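Local coordinates for appr-1-p processing domain protein (Thermus aquaticus Y51MC23, PDB 5M31) that is a bacterial macro domain protein with a compact alpha/beta fold, helices packed around a central mixed beta-sheet, at residues A[24-29]-A[119-124]. Residues are numbered along the deposited sequence; the frame is centred on the assembly and turned at random.
Sequences VEALVN and RSIALP
Leu27 and Ala122 pair as neighbours on two parallel strands in the middle of the macro domain's mixed sheet, 26-29 lying between 120-123 and strand 83-88. The tight part is here. Ala122 is gripped at both backbone ends: its N gives a hydrogen bond to Ala26 O at 3.0 Å, and its O takes one from Val28 N at 2.9 Å. One face of the sheet carries the methyl CB of Ala122, touched by Leu27 CD2 and by Val24 CG2; helix 40-48 covers Leu27 there through Phe45. On the other face, CG1 of Ile121 stands anti to its backbone N (chi1 -170°), which sets CG1 against Ala26 CB; the extended chain then carries CD1 to Ala26 CB as well and to Val28 CG2, the latter at 3.9 Å. Phe85 of strand 83-88 packs against both Ala26 and Ile121.

Toward the start of the strands the fit loosens and solvent comes nearer. Ser120 O receives only weak bonds from the N atoms of Glu25 and Ala26; Ser120 OG supplements them, accepting from Glu25 N at 3.0 Å. Arg119 sends its guanidinium away to Gly151 O, and its backbone N bonds to Glu25 OE1 at 2.9 Å, almost straight at 167° but from above the carboxylate plane.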
loop_
_atom_site.group_PDB
_atom_site.type_symbol
_atom_site.label_atom_id
_atom_site.label_comp_id
_atom_site.label_asym_id
_atom_site.label_seq_id
_atom_site.Cartn_x
_atom_site.Cartn_y
_atom_site.Cartn_z
ATOM N N VAL A 24 13.117 2.121 -2.935
ATOM C CA VAL A 24 12.255 1.988 -4.104
ATOM C C VAL A 24 11.557 3.293 -4.423
ATOM O O VAL A 24 11.677 4.233 -3.700
ATOM C CB VAL A 24 11.190 0.880 -3.853
ATOM C CG1 VAL A 24 11.877 -0.457 -3.656
ATOM C CG2 VAL A 24 10.358 1.264 -2.659
ATOM N N GLU A 25 10.815 3.331 -5.525
ATOM C CA GLU A 25 10.140 4.556 -5.979
ATOM C C GLU A 25 8.852 4.790 -5.228
ATOM O O GLU A 25 8.420 5.915 -5.147
ATOM C CB GLU A 25 9.797 4.471 -7.477
ATOM C CG GLU A 25 11.006 4.514 -8.397
ATOM C CD GLU A 25 10.646 4.512 -9.874
ATOM O OE1 GLU A 25 9.499 4.395 -10.243
ATOM O OE2 GLU A 25 11.554 4.635 -10.702
ATOM N N ALA A 26 8.196 3.711 -4.766
ATOM C CA ALA A 26 6.851 3.828 -4.211
ATOM C C ALA A 26 6.744 2.908 -3.001
ATOM O O ALA A 26 7.195 1.783 -3.076
ATOM C CB ALA A 26 5.793 3.477 -5.246
ATOM N N LEU A 27 6.115 3.407 -1.942
ATOM C CA LEU A 27 5.733 2.587 -0.797
ATOM C C LEU A 27 4.230 2.490 -0.714
ATOM O O LEU A 27 3.511 3.476 -0.916
ATOM C CB LEU A 27 6.228 3.182 0.506
ATOM C CG LEU A 27 7.747 3.304 0.681
ATOM C CD1 LEU A 27 8.027 3.876 2.069
ATOM C CD2 LEU A 27 8.485 1.997 0.455
ATOM N N VAL A 28 3.785 1.318 -0.334
ATOM C CA VAL A 28 2.341 1.110 0.016
ATOM C C VAL A 28 2.119 1.190 1.519
ATOM O O VAL A 28 2.793 0.501 2.300
ATOM C CB VAL A 28 1.856 -0.262 -0.515
ATOM C CG1 VAL A 28 0.411 -0.492 -0.123
ATOM C CG2 VAL A 28 2.041 -0.335 -2.025
ATOM N N ASN A 29 1.149 2.007 1.884
ATOM C CA ASN A 29 0.669 2.202 3.252
ATOM C C ASN A 29 -0.734 1.617 3.298
ATOM O O ASN A 29 -1.534 1.900 2.423
ATOM C CB ASN A 29 0.568 3.690 3.488
ATOM C CG ASN A 29 0.108 4.034 4.856
ATOM O OD1 ASN A 29 0.284 3.272 5.776
ATOM N ND2 ASN A 29 -0.327 5.254 5.028
ATOM N N ARG A 119 8.589 1.900 -11.309
ATOM C CA ARG A 119 9.466 0.795 -11.678
ATOM C C ARG A 119 9.899 -0.030 -10.465
ATOM O O ARG A 119 10.501 -1.082 -10.626
ATOM C CB ARG A 119 10.740 1.316 -12.377
ATOM C CG ARG A 119 10.465 2.196 -13.566
ATOM C CD ARG A 119 9.661 1.491 -14.643
ATOM N NE ARG A 119 10.248 0.206 -15.037
ATOM C CZ ARG A 119 11.271 0.021 -15.873
ATOM N NH1 ARG A 119 11.900 1.040 -16.494
ATOM N NH2 ARG A 119 11.682 -1.223 -16.126
ATOM N N SER A 120 9.637 0.474 -9.264
ATOM C CA SER A 120 9.915 -0.316 -8.056
ATOM C C SER A 120 8.984 0.113 -6.950
ATOM O O SER A 120 8.657 1.287 -6.827
ATOM C CB SER A 120 11.376 -0.166 -7.615
ATOM O OG SER A 120 11.676 1.183 -7.405
ATOM N N ILE A 121 8.509 -0.867 -6.176
ATOM C CA ILE A 121 7.488 -0.624 -5.158
ATOM C C ILE A 121 7.657 -1.654 -4.049
ATOM O O ILE A 121 8.067 -2.791 -4.293
ATOM C CB ILE A 121 6.058 -0.682 -5.763
ATOM C CG1 ILE A 121 4.995 -0.189 -4.785
ATOM C CG2 ILE A 121 5.767 -2.045 -6.341
ATOM C CD1 ILE A 121 3.709 0.262 -5.479
ATOM N N ALA A 122 7.360 -1.233 -2.823
ATOM C CA ALA A 122 7.385 -2.113 -1.666
ATOM C C ALA A 122 6.058 -2.020 -0.927
ATOM O O ALA A 122 5.506 -0.943 -0.797
ATOM C CB ALA A 122 8.514 -1.760 -0.696
ATOM N N LEU A 123 5.661 -3.174 -0.413
ATOM C CA LEU A 123 4.379 -3.366 0.226
ATOM C C LEU A 123 4.557 -4.065 1.565
ATOM O O LEU A 123 5.415 -4.934 1.710
ATOM C CB LEU A 123 3.565 -4.383 -0.554
ATOM C CG LEU A 123 2.847 -4.348 -1.786
ATOM C CD1 LEU A 123 3.860 -4.241 -2.901
ATOM C CD2 LEU A 123 2.000 -5.624 -1.844
ATOM N N PRO A 124 3.685 -3.744 2.533
ATOM C CA PRO A 124 3.509 -4.599 3.687
ATOM C C PRO A 124 2.651 -5.811 3.343
ATOM O O PRO A 124 2.107 -5.883 2.284
ATOM C CB PRO A 124 2.782 -3.669 4.684
ATOM C CG PRO A 124 1.987 -2.772 3.842
ATOM C CD PRO A 124 2.671 -2.681 2.496
#